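Local coordinates for protein 5-carboxyvanillate decarboxylase (PDB 4L6D) that probably removes the 5-carboxyl group of 5-carboxyvanillate to give vanillate, at a manganese site in a barrel of the amidohydrolase fold, at residues Ser54-Thr57 with Gly58-Ala62; Ala62-Ser66 with Asn67-Met71; Met191-Ile195 with Trp196-Ile200; Ala295-Tyr298 with Pro299-Pro302; Pro302-Pro305 with Ala306-Ile310. All coordinates share one frame; numbering follows the deposited sequence. Where two conformers were deposited one is given.

How the contacts relate
All five contacts belong to one amidohydrolase barrel of eight parallel strands. Contacts 1 and 2 lie at the two ends of helix 59-67, their centres about 10 Å apart, and share Ala62. Contact 3 follows far along the chain, at the start of helix 197-211. Contacts 4 and 5 come last and share Pro302: the first is the loop after strand 292-293, the second is helix 303-311, about 9 Å away between centres. Contact 5 packs against contact 2, about 11 Å between centres, which sets helix 59-67, before strand 71-76, and helix 303-311, after the last strand, side by side. Contacts 3 and 4, about 16 Å between centres, both reach the bound vanillate and the second subunit.

Contact 1: residues Ser54-Thr57 with Gly58-Ala62; sequences SDVT and GERLA
Asp55 and Arg60 hold each other twice over, once through each one's side chain. Hydrogen bonds to the carboxylate come first. Asp55 OD1 accepts from Gly58 N at 2.8 Å and Asp55 OD2 from Arg60 N at 2.7 Å, each oxygen using its syn lone pair, so the acid spans the N-cap residue Gly58 and the first turn of helix 59-67. The carboxylate gets there because Asp55 CG stands anti to the backbone N (chi1 165°).

The second set runs the other way. Arg60 turns the side of its guanidinium to the Asp55 carbonyl: NE reaches Asp55 O at 2.8 Å and NH2 reaches the same oxygen at 3.1 Å, with the oxygen in the guanidinium plane. NH2 also bonds to Ala10 O, on strand 5-11. An alanine at this position is likely to leave the Asp55 and Ala10 carbonyls without these donors and the loop less firmly tied to the barrel.

Packing is lighter, with Arg60 CB 3.4 Å from Val56 O. Glu59 forms a salt bridge with Arg52 on the preceding helix. This is a short loop joining helix 49-54 to helix 59-67, the last helix before strand 71-76 of the amidohydrolase barrel.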
loop_
_atom_site.group_PDB
_atom_site.type_symbol
_atom_site.label_atom_id
_atom_site.label_comp_id
_atom_site.label_asym_id
_atom_site.label_seq_id
_atom_site.Cartn_x
_atom_site.Cartn_y
_atom_site.Cartn_z
ATOM N N SER A 54 -8.828 15.864 24.218
ATOM C CA SER A 54 -8.732 15.843 25.677
ATOM C C SER A 54 -10.058 15.425 26.288
ATOM O O SER A 54 -10.093 14.809 27.350
ATOM C CB SER A 54 -8.352 17.225 26.220
ATOM O OG SER A 54 -7.093 17.646 25.717
ATOM N N ASP A 55 -11.151 15.786 25.627
ATOM C CA ASP A 55 -12.481 15.512 26.155
ATOM C C ASP A 55 -12.825 14.024 26.151
ATOM O O ASP A 55 -12.694 13.343 25.129
ATOM C CB ASP A 55 -13.535 16.256 25.345
ATOM C CG ASP A 55 -14.922 15.731 25.605
ATOM O OD1 ASP A 55 -15.373 15.839 26.766
ATOM O OD2 ASP A 55 -15.537 15.199 24.662
ATOM N N VAL A 56 -13.285 13.527 27.293
ATOM C CA VAL A 56 -13.756 12.150 27.371
ATOM C C VAL A 56 -15.230 12.079 27.775
ATOM O O VAL A 56 -16.034 11.390 27.128
ATOM C CB VAL A 56 -12.896 11.333 28.355
ATOM C CG1 VAL A 56 -13.480 9.948 28.555
ATOM C CG2 VAL A 56 -11.474 11.218 27.831
ATOM N N THR A 57 -15.584 12.813 28.827
ATOM C CA THR A 57 -16.919 12.719 29.426
ATOM C C THR A 57 -17.914 13.806 28.994
ATOM O O THR A 57 -19.049 13.819 29.471
ATOM C CB THR A 57 -16.831 12.723 30.969
ATOM O OG1 THR A 57 -16.211 13.936 31.410
ATOM C CG2 THR A 57 -16.009 11.540 31.457
ATOM N N GLY A 58 -17.495 14.710 28.108
ATOM C CA GLY A 58 -18.362 15.760 27.593
ATOM C C GLY A 58 -18.929 15.423 26.219
ATOM O O GLY A 58 -19.771 14.529 26.107
ATOM N N GLU A 59 -18.471 16.132 25.188
ATOM C CA GLU A 59 -18.916 15.898 23.814
ATOM C C GLU A 59 -18.807 14.419 23.426
ATOM O O GLU A 59 -19.726 13.858 22.821
ATOM C CB GLU A 59 -18.115 16.764 22.829
ATOM C CG GLU A 59 -18.393 16.484 21.338
ATOM C CD GLU A 59 -17.417 17.200 20.401
ATOM O OE1 GLU A 59 -16.621 18.035 20.885
ATOM O OE2 GLU A 59 -17.439 16.919 19.180
ATOM N N ARG A 60 -17.694 13.784 23.790
ATOM C CA ARG A 60 -17.440 12.413 23.357
ATOM C C ARG A 60 -18.517 11.465 23.886
ATOM O O ARG A 60 -19.079 10.668 23.136
ATOM C CB ARG A 60 -16.048 11.949 23.798
ATOM C CG ARG A 60 -15.679 10.548 23.325
ATOM C CD ARG A 60 -14.432 10.031 24.037
ATOM N NE ARG A 60 -13.276 10.913 23.870
ATOM C CZ ARG A 60 -12.226 10.657 23.094
ATOM N NH1 ARG A 60 -12.143 9.524 22.390
ATOM N NH2 ARG A 60 -11.237 11.541 23.035
ATOM N N LEU A 61 -18.800 11.545 25.179
ATOM C CA LEU A 61 -19.815 10.673 25.760
ATOM C C LEU A 61 -21.217 11.018 25.236
ATOM O O LEU A 61 -22.031 10.121 25.003
ATOM C CB LEU A 61 -19.770 10.757 27.284
ATOM C CG LEU A 61 -20.546 9.701 28.062
ATOM C CD1 LEU A 61 -20.113 8.288 27.684
ATOM C CD2 LEU A 61 -20.339 9.946 29.552
ATOM N N ALA A 62 -21.498 12.305 25.050
ATOM C CA ALA A 62 -22.791 12.708 24.502
ATOM C C ALA A 62 -23.002 12.099 23.116
ATOM O O ALA A 62 -24.096 11.629 22.794
ATOM C CB ALA A 62 -22.913 14.237 24.452
#

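Contact 2: residues Ala62-Ser66 with Asn67-Met71; sequences AEMDS and NGVDM
Asn67, at the C-terminal end of the helix, turns back on Glu63, and Gly68, with positive phi, leaves the helix in a Schellman motif. Glu63 O accepts from both nitrogens of Asn67 and from Ser66 OG: Asn67 ND2 donates to Glu63 O at 2.8 Å in a fairly straight bond, nearly in its own amide plane, and Asn67 N donates at 3.1 Å. With CG anti to the carbonyl carbon (chi1 -68°), the Asn67 amide folds back beside the helix to make the first of these.

Val69 N bonds to Met64 O at 2.9 Å, the wider, i+5 to i bond of the motif, while Gly68 N reaches Asp65 O only weakly. A water joins the two side chains outside the turn, donating a hydrogen bond to Glu63 OE1 and accepting one from Asn67 ND2; the carboxylate and amide lie side by side with their planes 68° apart.

Arg110 draws in the chain beyond, paired with Asp65 and bonded to the carbonyls of Val69 and Asp70. Packing lies inside, where buried Met64 and Val69 cross at about a right angle, CB to CB 4.0 Å. The bent end of Met64 then carries its CE to 3.8 Å from Met71 CA, at the start of strand 71-76.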
loop_
_atom_site.group_PDB
_atom_site.type_symbol
_atom_site.label_atom_id
_atom_site.label_comp_id
_atom_site.label_asym_id
_atom_site.label_seq_id
_atom_site.Cartn_x
_atom_site.Cartn_y
_atom_site.Cartn_z
ATOM N N ALA A 62 -21.498 12.305 25.050
ATOM C CA ALA A 62 -22.791 12.708 24.502
ATOM C C ALA A 62 -23.002 12.099 23.116
ATOM O O ALA A 62 -24.096 11.629 22.794
ATOM C CB ALA A 62 -22.913 14.237 24.452
ATOM N N GLU A 63 -21.951 12.107 22.306
ATOM C CA GLU A 63 -22.028 11.538 20.960
ATOM C C GLU A 63 -22.145 10.015 21.009
ATOM O O GLU A 63 -22.867 9.412 20.212
ATOM C CB GLU A 63 -20.807 11.937 20.136
ATOM C CG GLU A 63 -20.876 13.354 19.638
ATOM C CD GLU A 63 -21.745 13.473 18.404
ATOM O OE1 GLU A 63 -21.391 12.861 17.373
ATOM O OE2 GLU A 63 -22.783 14.162 18.468
ATOM N N MET A 64 -21.440 9.386 21.942
ATOM C CA MET A 64 -21.615 7.952 22.138
ATOM C C MET A 64 -23.061 7.637 22.488
ATOM O O MET A 64 -23.657 6.719 21.934
ATOM C CB MET A 64 -20.666 7.424 23.217
ATOM C CG MET A 64 -19.196 7.437 22.783
ATOM S SD MET A 64 -18.058 7.286 24.181
ATOM C CE MET A 64 -18.468 5.634 24.763
ATOM N N ASP A 65 -23.641 8.425 23.384
ATOM C CA ASP A 65 -25.009 8.175 23.807
ATOM C C ASP A 65 -26.015 8.370 22.669
ATOM O O ASP A 65 -26.923 7.552 22.494
ATOM C CB ASP A 65 -25.371 9.044 25.019
ATOM C CG ASP A 65 -24.677 8.585 26.292
ATOM O OD1 ASP A 65 -24.253 7.416 26.347
ATOM O OD2 ASP A 65 -24.565 9.390 27.236
ATOM N N SER A 66 -25.848 9.435 21.890
ATOM C CA SER A 66 -26.802 9.720 20.819
ATOM C C SER A 66 -26.722 8.698 19.688
ATOM O O SER A 66 -27.692 8.499 18.964
ATOM C CB SER A 66 -26.622 11.146 20.278
ATOM O OG SER A 66 -25.417 11.268 19.546
ATOM N N ASN A 67 -25.574 8.039 19.547
ATOM C CA ASN A 67 -25.391 7.042 18.489
ATOM C C ASN A 67 -25.429 5.594 18.963
ATOM O O ASN A 67 -25.256 4.668 18.168
ATOM C CB ASN A 67 -24.089 7.302 17.736
ATOM C CG ASN A 67 -24.143 8.569 16.929
ATOM O OD1 ASN A 67 -24.721 8.594 15.839
ATOM N ND2 ASN A 67 -23.546 9.640 17.456
ATOM N N GLY A 68 -25.649 5.400 20.259
ATOM C CA GLY A 68 -25.732 4.055 20.810
ATOM C C GLY A 68 -24.407 3.311 20.814
ATOM O O GLY A 68 -24.368 2.096 20.637
ATOM N N VAL A 69 -23.317 4.037 21.017
ATOM C CA VAL A 69 -22.000 3.421 21.114
ATOM C C VAL A 69 -21.726 3.066 22.559
ATOM O O VAL A 69 -21.675 3.943 23.412
ATOM C CB VAL A 69 -20.894 4.365 20.635
ATOM C CG1 VAL A 69 -19.534 3.689 20.753
ATOM C CG2 VAL A 69 -21.153 4.811 19.193
ATOM N N ASP A 70 -21.542 1.780 22.828
ATOM C CA ASP A 70 -21.327 1.309 24.189
ATOM C C ASP A 70 -19.988 1.770 24.760
ATOM O O ASP A 70 -19.924 2.241 25.893
ATOM C CB ASP A 70 -21.421 -0.221 24.237
ATOM C CG ASP A 70 -22.749 -0.744 23.714
ATOM O OD1 ASP A 70 -23.057 -0.549 22.511
ATOM O OD2 ASP A 70 -23.479 -1.374 24.507
ATOM N N MET A 71 -18.918 1.619 23.987
ATOM C CA MET A 71 -17.573 1.919 24.486
ATOM C C MET A 71 -16.620 2.526 23.470
ATOM O O MET A 71 -16.719 2.281 22.264
ATOM C CB MET A 71 -16.900 0.638 25.016
ATOM C CG MET A 71 -17.646 -0.071 26.130
ATOM S SD MET A 71 -16.731 -1.478 26.800
ATOM C CE MET A 71 -15.595 -0.605 27.893
HETATM O O HOH W 1 -23.771 12.314 16.153
#

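Contact 3: residues Met191-Ile195 with Trp196-Ile200; sequences MNSAI and WGYGI. With VNL (4-hydroxy-3-methoxybenzoate), chain J.
Tyr198 lays one face of its ring against the backbone of Ser193 and Ala194, four to five residues earlier in the chain. Ser193 CA sits over that face, 4.0 Å from the ring centroid, in a CH-pi contact, and the Ala194 N and Ser193 C atoms lie over the same face nearer its rim. The edge of the ring is turned to the bound vanillate, whose CM2 lies in the ring plane. Tyr198 CG lies beside the backbone N (chi1 -82°), which swings the ring back over the preceding turn, while the backbone below is fixed by a straight bond from Tyr198 N to Ser193 O at 3.0 Å.

On the other side of the turn, Met191 and Trp196 run alongside one another, the Met191 CE methyl 3.5 Å from Trp196 CD1. Ile200 CG1 lies over one face of the indole, toward its rim. Across the dimer, the indole NE1 bonds to Thr204 of the second subunit and the ring meets Trp235 of that subunit edge-to-face. Gly197 is tightly placed, since a side chain there would run into Met191 O.

The polar end of Tyr198 is bound through water, which lies 2.7 Å from Tyr198 OH and 2.6 Å from Ser193 OG and donates to vanillate O2. A phenylalanine here would probably keep the face packing but leave this water without one of its three partners. The type I beta turn supplies Ser193 and the start of the helix Tyr198; together they give the vanillate carboxylate water-borne recognition, beside the direct bond from Arg46.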
loop_
_atom_site.group_PDB
_atom_site.type_symbol
_atom_site.label_atom_id
_atom_site.label_comp_id
_atom_site.label_asym_id
_atom_site.label_seq_id
_atom_site.Cartn_x
_atom_site.Cartn_y
_atom_site.Cartn_z
ATOM N N MET A 191 -0.126 14.368 1.588
ATOM C CA MET A 191 0.133 12.933 1.648
ATOM C C MET A 191 0.882 12.472 2.888
ATOM O O MET A 191 1.042 11.276 3.106
ATOM C CB MET A 191 0.839 12.471 0.370
ATOM C CG MET A 191 -0.085 12.519 -0.842
ATOM S SD MET A 191 0.711 12.196 -2.429
ATOM C CE MET A 191 1.219 10.499 -2.193
ATOM N N ASN A 192 1.329 13.407 3.722
ATOM C CA ASN A 192 1.959 13.028 4.985
ATOM C C ASN A 192 1.010 12.276 5.906
ATOM O O ASN A 192 1.440 11.507 6.763
ATOM C CB ASN A 192 2.475 14.273 5.722
ATOM C CG ASN A 192 1.344 15.134 6.301
ATOM O OD1 ASN A 192 0.932 14.957 7.456
ATOM N ND2 ASN A 192 0.842 16.060 5.498
ATOM N N SER A 193 -0.286 12.505 5.719
ATOM C CA SER A 193 -1.292 12.170 6.719
ATOM C C SER A 193 -2.097 10.925 6.324
ATOM O O SER A 193 -1.612 10.044 5.601
ATOM C CB SER A 193 -2.198 13.406 6.912
ATOM O OG SER A 193 -3.102 13.261 7.997
ATOM N N ALA A 194 -3.336 10.868 6.801
ATOM C CA ALA A 194 -4.199 9.707 6.636
ATOM C C ALA A 194 -4.529 9.360 5.184
ATOM O O ALA A 194 -4.789 8.186 4.870
ATOM C CB ALA A 194 -5.484 9.910 7.436
ATOM N N ILE A 195 -4.512 10.356 4.296
ATOM C CA ILE A 195 -4.895 10.118 2.912
ATOM C C ILE A 195 -3.962 9.132 2.209
ATOM O O ILE A 195 -4.383 8.458 1.265
ATOM C CB ILE A 195 -5.023 11.441 2.123
ATOM C CG1 ILE A 195 -5.794 11.217 0.813
ATOM C CG2 ILE A 195 -3.649 12.051 1.869
ATOM C CD1 ILE A 195 -6.128 12.502 0.099
ATOM N N TRP A 196 -2.697 9.051 2.630
ATOM C CA TRP A 196 -1.796 8.087 1.979
ATOM C C TRP A 196 -0.591 7.658 2.817
ATOM O O TRP A 196 -0.340 6.467 3.000
ATOM C CB TRP A 196 -1.333 8.608 0.602
ATOM C CG TRP A 196 -0.733 7.507 -0.232
ATOM C CD1 TRP A 196 0.562 7.404 -0.666
ATOM C CD2 TRP A 196 -1.407 6.324 -0.696
ATOM N NE1 TRP A 196 0.733 6.229 -1.372
ATOM C CE2 TRP A 196 -0.460 5.554 -1.410
ATOM C CE3 TRP A 196 -2.719 5.841 -0.570
ATOM C CZ2 TRP A 196 -0.779 4.329 -1.994
ATOM C CZ3 TRP A 196 -3.038 4.621 -1.165
ATOM C CH2 TRP A 196 -2.071 3.883 -1.864
ATOM N N GLY A 197 0.151 8.630 3.322
ATOM C CA GLY A 197 1.367 8.340 4.069
ATOM C C GLY A 197 1.179 7.422 5.266
ATOM O O GLY A 197 1.998 6.524 5.509
ATOM N N TYR A 198 0.116 7.646 6.037
ATOM C CA TYR A 198 -0.121 6.813 7.219
ATOM C C TYR A 198 -0.147 5.315 6.879
ATOM O O TYR A 198 0.444 4.501 7.580
ATOM C CB TYR A 198 -1.429 7.214 7.914
ATOM C CG TYR A 198 -1.298 8.404 8.842
ATOM C CD1 TYR A 198 -0.152 9.205 8.845
ATOM C CD2 TYR A 198 -2.320 8.712 9.732
ATOM C CE1 TYR A 198 -0.033 10.296 9.725
ATOM C CE2 TYR A 198 -2.223 9.794 10.596
ATOM C CZ TYR A 198 -1.076 10.576 10.589
ATOM O OH TYR A 198 -0.982 11.634 11.470
ATOM N N GLY A 199 -0.844 4.955 5.806
ATOM C CA GLY A 199 -0.977 3.561 5.416
ATOM C C GLY A 199 0.312 2.964 4.896
ATOM O O GLY A 199 0.627 1.807 5.183
ATOM N N ILE A 200 1.060 3.739 4.125
ATOM C CA ILE A 200 2.328 3.247 3.592
ATOM C C ILE A 200 3.352 3.024 4.708
ATOM O O ILE A 200 4.012 1.981 4.763
ATOM C CB ILE A 200 2.898 4.205 2.539
ATOM C CG1 ILE A 200 1.919 4.391 1.371
ATOM C CG2 ILE A 200 4.243 3.690 2.046
ATOM C CD1 ILE A 200 1.510 3.084 0.703
HETATM C C1 VNL J . -5.604 12.141 11.787
HETATM C CO1 VNL J . -6.504 11.091 11.560
HETATM C CO2 VNL J . -4.638 12.065 12.810
HETATM C CM1 VNL J . -6.462 9.936 12.363
HETATM C CM2 VNL J . -4.570 10.925 13.608
HETATM O OM VNL J . -3.666 10.760 14.625
HETATM C CZ VNL J . -5.517 9.828 13.382
HETATM C CC VNL J . -5.694 13.384 10.942
HETATM C CV VNL J . -2.694 11.786 14.904
HETATM O O1 VNL J . -6.714 13.606 10.236
HETATM O O2 VNL J . -4.761 14.220 11.012
HETATM O O3 VNL J . -5.613 8.913 14.393
HETATM O O HOH W 2 -2.267 13.769 10.397
HETATM O O HOH W 3 -3.544 5.821 4.748
#

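Contact 4: residues Ala295-Tyr298 with Pro299-Pro302; sequences AIDY and PYQP. With MN (manganese (II) ion), chain I; VNL (4-hydroxy-3-methoxybenzoate), chain J.
Tyr298 and Pro299 make the tight end of this loop, joined by a cis peptide bond that folds the proline back over the tyrosine ring. Pro299 CA lies over the face at 3.5 Å from the Tyr298 ring centroid, a CH-pi contact, with Pro299 CB 3.7 Å from Tyr298 CE2. The ring can receive the proline because Tyr298 CG is anti to the backbone N (chi1 -178°). Behind it Gln301 N closes the turn on Asp297 O at 2.9 Å, approaching from above the carbonyl plane.

The looser end is Pro302, which is exposed. Pro302 and Gln301 also meet the second subunit, at its Tyr241 and Met242.

On the pocket side Asp297 OD1 binds manganese at 2.1 Å, while OD2 takes a bond from His227 and one from a buried water that also donates to Gln301 OE1. Glu8, His174, another water and vanillate O3 complete the site. One face of the Tyr300 ring lies against the vanillate ring, with Tyr300 CD1 3.3 Å from vanillate C1. The loop therefore both supplies a ligand to the manganese and covers the aromatic ring; the ion probably polarises the vanillate oxygen that it holds.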
loop_
_atom_site.group_PDB
_atom_site.type_symbol
_atom_site.label_atom_id
_atom_site.label_comp_id
_atom_site.label_asym_id
_atom_site.label_seq_id
_atom_site.Cartn_x
_atom_site.Cartn_y
_atom_site.Cartn_z
ATOM N N ALA A 295 -14.170 0.236 14.428
ATOM C CA ALA A 295 -13.598 1.421 15.069
ATOM C C ALA A 295 -14.181 2.674 14.426
ATOM O O ALA A 295 -14.821 2.585 13.378
ATOM C CB ALA A 295 -12.071 1.431 14.957
ATOM N N ILE A 296 -13.938 3.836 15.035
ATOM C CA ILE A 296 -14.414 5.104 14.493
ATOM C C ILE A 296 -13.259 5.979 14.017
ATOM O O ILE A 296 -13.375 6.647 12.984
ATOM C CB ILE A 296 -15.243 5.894 15.526
ATOM C CG1 ILE A 296 -16.437 5.067 16.013
ATOM C CG2 ILE A 296 -15.690 7.233 14.934
ATOM C CD1 ILE A 296 -17.044 5.617 17.287
ATOM N N ASP A 297 -12.152 5.968 14.764
ATOM C CA ASP A 297 -11.084 6.963 14.624
ATOM C C ASP A 297 -11.539 8.357 15.089
ATOM O O ASP A 297 -11.132 9.375 14.524
ATOM C CB ASP A 297 -10.524 7.021 13.188
ATOM C CG ASP A 297 -9.010 6.990 13.149
ATOM O OD1 ASP A 297 -8.378 7.320 14.170
ATOM O OD2 ASP A 297 -8.450 6.644 12.085
ATOM N N TYR A 298 -12.375 8.400 16.126
ATOM C CA TYR A 298 -12.769 9.652 16.762
ATOM C C TYR A 298 -11.548 10.210 17.521
ATOM O O TYR A 298 -10.768 9.434 18.061
ATOM C CB TYR A 298 -13.927 9.370 17.725
ATOM C CG TYR A 298 -14.451 10.602 18.416
ATOM C CD1 TYR A 298 -15.452 11.365 17.838
ATOM C CD2 TYR A 298 -13.927 11.016 19.642
ATOM C CE1 TYR A 298 -15.929 12.500 18.458
ATOM C CE2 TYR A 298 -14.396 12.150 20.266
ATOM C CZ TYR A 298 -15.405 12.886 19.673
ATOM O OH TYR A 298 -15.887 14.027 20.273
ATOM N N PRO A 299 -11.366 11.547 17.573
ATOM C CA PRO A 299 -12.196 12.635 17.041
ATOM C C PRO A 299 -11.816 13.067 15.636
ATOM O O PRO A 299 -12.319 14.085 15.143
ATOM C CB PRO A 299 -11.915 13.771 18.024
ATOM C CG PRO A 299 -10.476 13.583 18.375
ATOM C CD PRO A 299 -10.289 12.067 18.441
ATOM N N TYR A 300 -10.942 12.308 14.994
ATOM C CA TYR A 300 -10.513 12.646 13.643
ATOM C C TYR A 300 -11.592 12.347 12.600
ATOM O O TYR A 300 -11.580 12.910 11.503
ATOM C CB TYR A 300 -9.200 11.930 13.329
ATOM C CG TYR A 300 -8.074 12.329 14.277
ATOM C CD1 TYR A 300 -7.438 13.565 14.154
ATOM C CD2 TYR A 300 -7.668 11.487 15.310
ATOM C CE1 TYR A 300 -6.417 13.948 15.027
ATOM C CE2 TYR A 300 -6.644 11.860 16.186
ATOM C CZ TYR A 300 -6.023 13.086 16.037
ATOM O OH TYR A 300 -5.011 13.466 16.892
ATOM N N GLN A 301 -12.515 11.449 12.947
ATOM C CA GLN A 301 -13.702 11.172 12.143
ATOM C C GLN A 301 -14.929 11.181 13.044
ATOM O O GLN A 301 -14.819 10.940 14.248
ATOM C CB GLN A 301 -13.582 9.827 11.434
ATOM C CG GLN A 301 -12.438 9.810 10.449
ATOM C CD GLN A 301 -12.591 8.768 9.361
ATOM O OE1 GLN A 301 -11.614 8.385 8.744
ATOM N NE2 GLN A 301 -13.823 8.351 9.086
ATOM N N PRO A 302 -16.107 11.462 12.469
ATOM C CA PRO A 302 -17.343 11.513 13.256
ATOM C C PRO A 302 -17.940 10.136 13.538
ATOM O O PRO A 302 -17.775 9.200 12.757
ATOM C CB PRO A 302 -18.289 12.289 12.342
ATOM C CG PRO A 302 -17.836 11.959 10.977
ATOM C CD PRO A 302 -16.328 11.914 11.084
HETATM MN MN MN I . -6.341 7.009 14.576
HETATM C C1 VNL J . -5.604 12.141 11.787
HETATM C CO1 VNL J . -6.504 11.091 11.560
HETATM C CO2 VNL J . -4.638 12.065 12.810
HETATM C CM1 VNL J . -6.462 9.936 12.363
HETATM C CM2 VNL J . -4.570 10.925 13.608
HETATM O OM VNL J . -3.666 10.760 14.625
HETATM C CZ VNL J . -5.517 9.828 13.382
HETATM C CC VNL J . -5.694 13.384 10.942
HETATM C CV VNL J . -2.694 11.786 14.904
HETATM O O1 VNL J . -6.714 13.606 10.236
HETATM O O2 VNL J . -4.761 14.220 11.012
HETATM O O3 VNL J . -5.613 8.913 14.393
HETATM O O HOH W 4 -9.098 7.989 9.845
HETATM O O HOH W 5 -6.967 7.072 16.677
#

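Contact 5: residues Pro302-Pro305 with Ala306-Ile310; sequences PMAP and AVQFI
This contact is the opening turns of helix 303-311, the helix that follows the last strand of the barrel, held by regular i to i+4 bonding. Val307 N meets Met303 O at 2.9 Å, with an N-H...O angle of 168°, and Gln308 N meets Ala304 O at 2.9 Å. Phe309 N, at 2.9 Å from Pro305 O, comes in more tilted from the carbonyl plane. Pro305 has no N-H, and in the first turn no carbonyl of the helix is left waiting for one.

Side chains lean back over those same carbonyls. Val307 CG2 lies 3.3 Å from Met303 O, because chi1 of 168° sets CG1 anti to the backbone N and so CG2 anti to the carbonyl carbon. Gln308 extends along the exposed flank with CG 3.2 Å from Ala304 O and its NE2 4.0 Å from Ala304 CB, an alkyl and amide contact with no bond between them. Phe309 CB touches Pro305 O at 3.3 Å, while its ring swings away inward and has Ala306 O in its plane at the edge.

The flanks of the helix have different neighbours. Ala306 O takes a bond from Trp294, and Phe309 meets the His277 ring. On another flank Met303 spreads over Arg60, Glu63 and Met64, Ala304 abuts Asn67 and Val307 packs on Val69. Helix 303-311, after the last strand, thus packs on helix 59-67, which precedes strand 71-76, across the seam where the barrel closes, while Met303 and Ala306 pack on Ile296 of the loop after strand 292-293.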
loop_
_atom_site.group_PDB
_atom_site.type_symbol
_atom_site.label_atom_id
_atom_site.label_comp_id
_atom_site.label_asym_id
_atom_site.label_seq_id
_atom_site.Cartn_x
_atom_site.Cartn_y
_atom_site.Cartn_z
ATOM N N PRO A 302 -16.107 11.462 12.469
ATOM C CA PRO A 302 -17.343 11.513 13.256
ATOM C C PRO A 302 -17.940 10.136 13.538
ATOM O O PRO A 302 -17.775 9.200 12.757
ATOM C CB PRO A 302 -18.289 12.289 12.342
ATOM C CG PRO A 302 -17.836 11.959 10.977
ATOM C CD PRO A 302 -16.328 11.914 11.084
ATOM N N MET A 303 -18.655 10.033 14.648
ATOM C CA MET A 303 -19.206 8.750 15.077
ATOM C C MET A 303 -20.376 8.244 14.245
ATOM O O MET A 303 -20.418 7.056 13.933
ATOM C CB MET A 303 -19.611 8.804 16.551
ATOM C CG MET A 303 -18.444 9.126 17.458
ATOM S SD MET A 303 -18.810 8.744 19.178
ATOM C CE MET A 303 -17.825 9.970 20.049
ATOM N N ALA A 304 -21.324 9.117 13.896
ATOM C CA ALA A 304 -22.567 8.637 13.260
ATOM C C ALA A 304 -22.353 7.814 11.986
ATOM O O ALA A 304 -22.916 6.727 11.868
ATOM C CB ALA A 304 -23.573 9.772 13.024
ATOM N N PRO A 305 -21.525 8.304 11.040
ATOM C CA PRO A 305 -21.355 7.494 9.829
ATOM C C PRO A 305 -20.661 6.164 10.119
ATOM O O PRO A 305 -20.973 5.164 9.476
ATOM C CB PRO A 305 -20.470 8.361 8.921
ATOM C CG PRO A 305 -20.524 9.731 9.482
ATOM C CD PRO A 305 -20.915 9.645 10.919
ATOM N N ALA A 306 -19.728 6.146 11.064
ATOM C CA ALA A 306 -19.020 4.906 11.379
ATOM C C ALA A 306 -19.981 3.884 11.988
ATOM O O ALA A 306 -19.935 2.698 11.675
ATOM C CB ALA A 306 -17.853 5.191 12.322
ATOM N N VAL A 307 -20.835 4.361 12.882
ATOM C CA VAL A 307 -21.859 3.529 13.496
ATOM C C VAL A 307 -22.829 2.985 12.447
ATOM O O VAL A 307 -23.142 1.789 12.434
ATOM C CB VAL A 307 -22.616 4.331 14.579
ATOM C CG1 VAL A 307 -23.883 3.599 15.036
ATOM C CG2 VAL A 307 -21.688 4.596 15.762
ATOM N N GLN A 308 -23.299 3.854 11.561
ATOM C CA GLN A 308 -24.278 3.429 10.577
ATOM C C GLN A 308 -23.674 2.456 9.577
ATOM O O GLN A 308 -24.367 1.554 9.099
ATOM C CB GLN A 308 -24.936 4.648 9.937
ATOM C CG GLN A 308 -25.722 5.402 11.008
ATOM C CD GLN A 308 -26.233 6.763 10.582
ATOM O OE1 GLN A 308 -26.317 7.080 9.391
ATOM N NE2 GLN A 308 -26.606 7.570 11.570
ATOM N N PHE A 309 -22.377 2.606 9.314
ATOM C CA PHE A 309 -21.643 1.661 8.468
ATOM C C PHE A 309 -21.739 0.227 9.007
ATOM O O PHE A 309 -22.102 -0.699 8.268
ATOM C CB PHE A 309 -20.189 2.137 8.330
ATOM C CG PHE A 309 -19.175 1.040 8.079
ATOM C CD1 PHE A 309 -19.119 0.361 6.865
ATOM C CD2 PHE A 309 -18.242 0.725 9.068
ATOM C CE1 PHE A 309 -18.152 -0.630 6.645
ATOM C CE2 PHE A 309 -17.279 -0.259 8.859
ATOM C CZ PHE A 309 -17.240 -0.943 7.650
ATOM N N ILE A 310 -21.465 0.035 10.293
ATOM C CA ILE A 310 -21.535 -1.320 10.837
ATOM C C ILE A 310 -22.978 -1.797 11.080
ATOM O O ILE A 310 -23.289 -2.964 10.826
ATOM C CB ILE A 310 -20.611 -1.507 12.074
ATOM C CG1 ILE A 310 -20.580 -2.971 12.524
ATOM C CG2 ILE A 310 -21.048 -0.629 13.221
ATOM C CD1 ILE A 310 -20.034 -3.923 11.487
#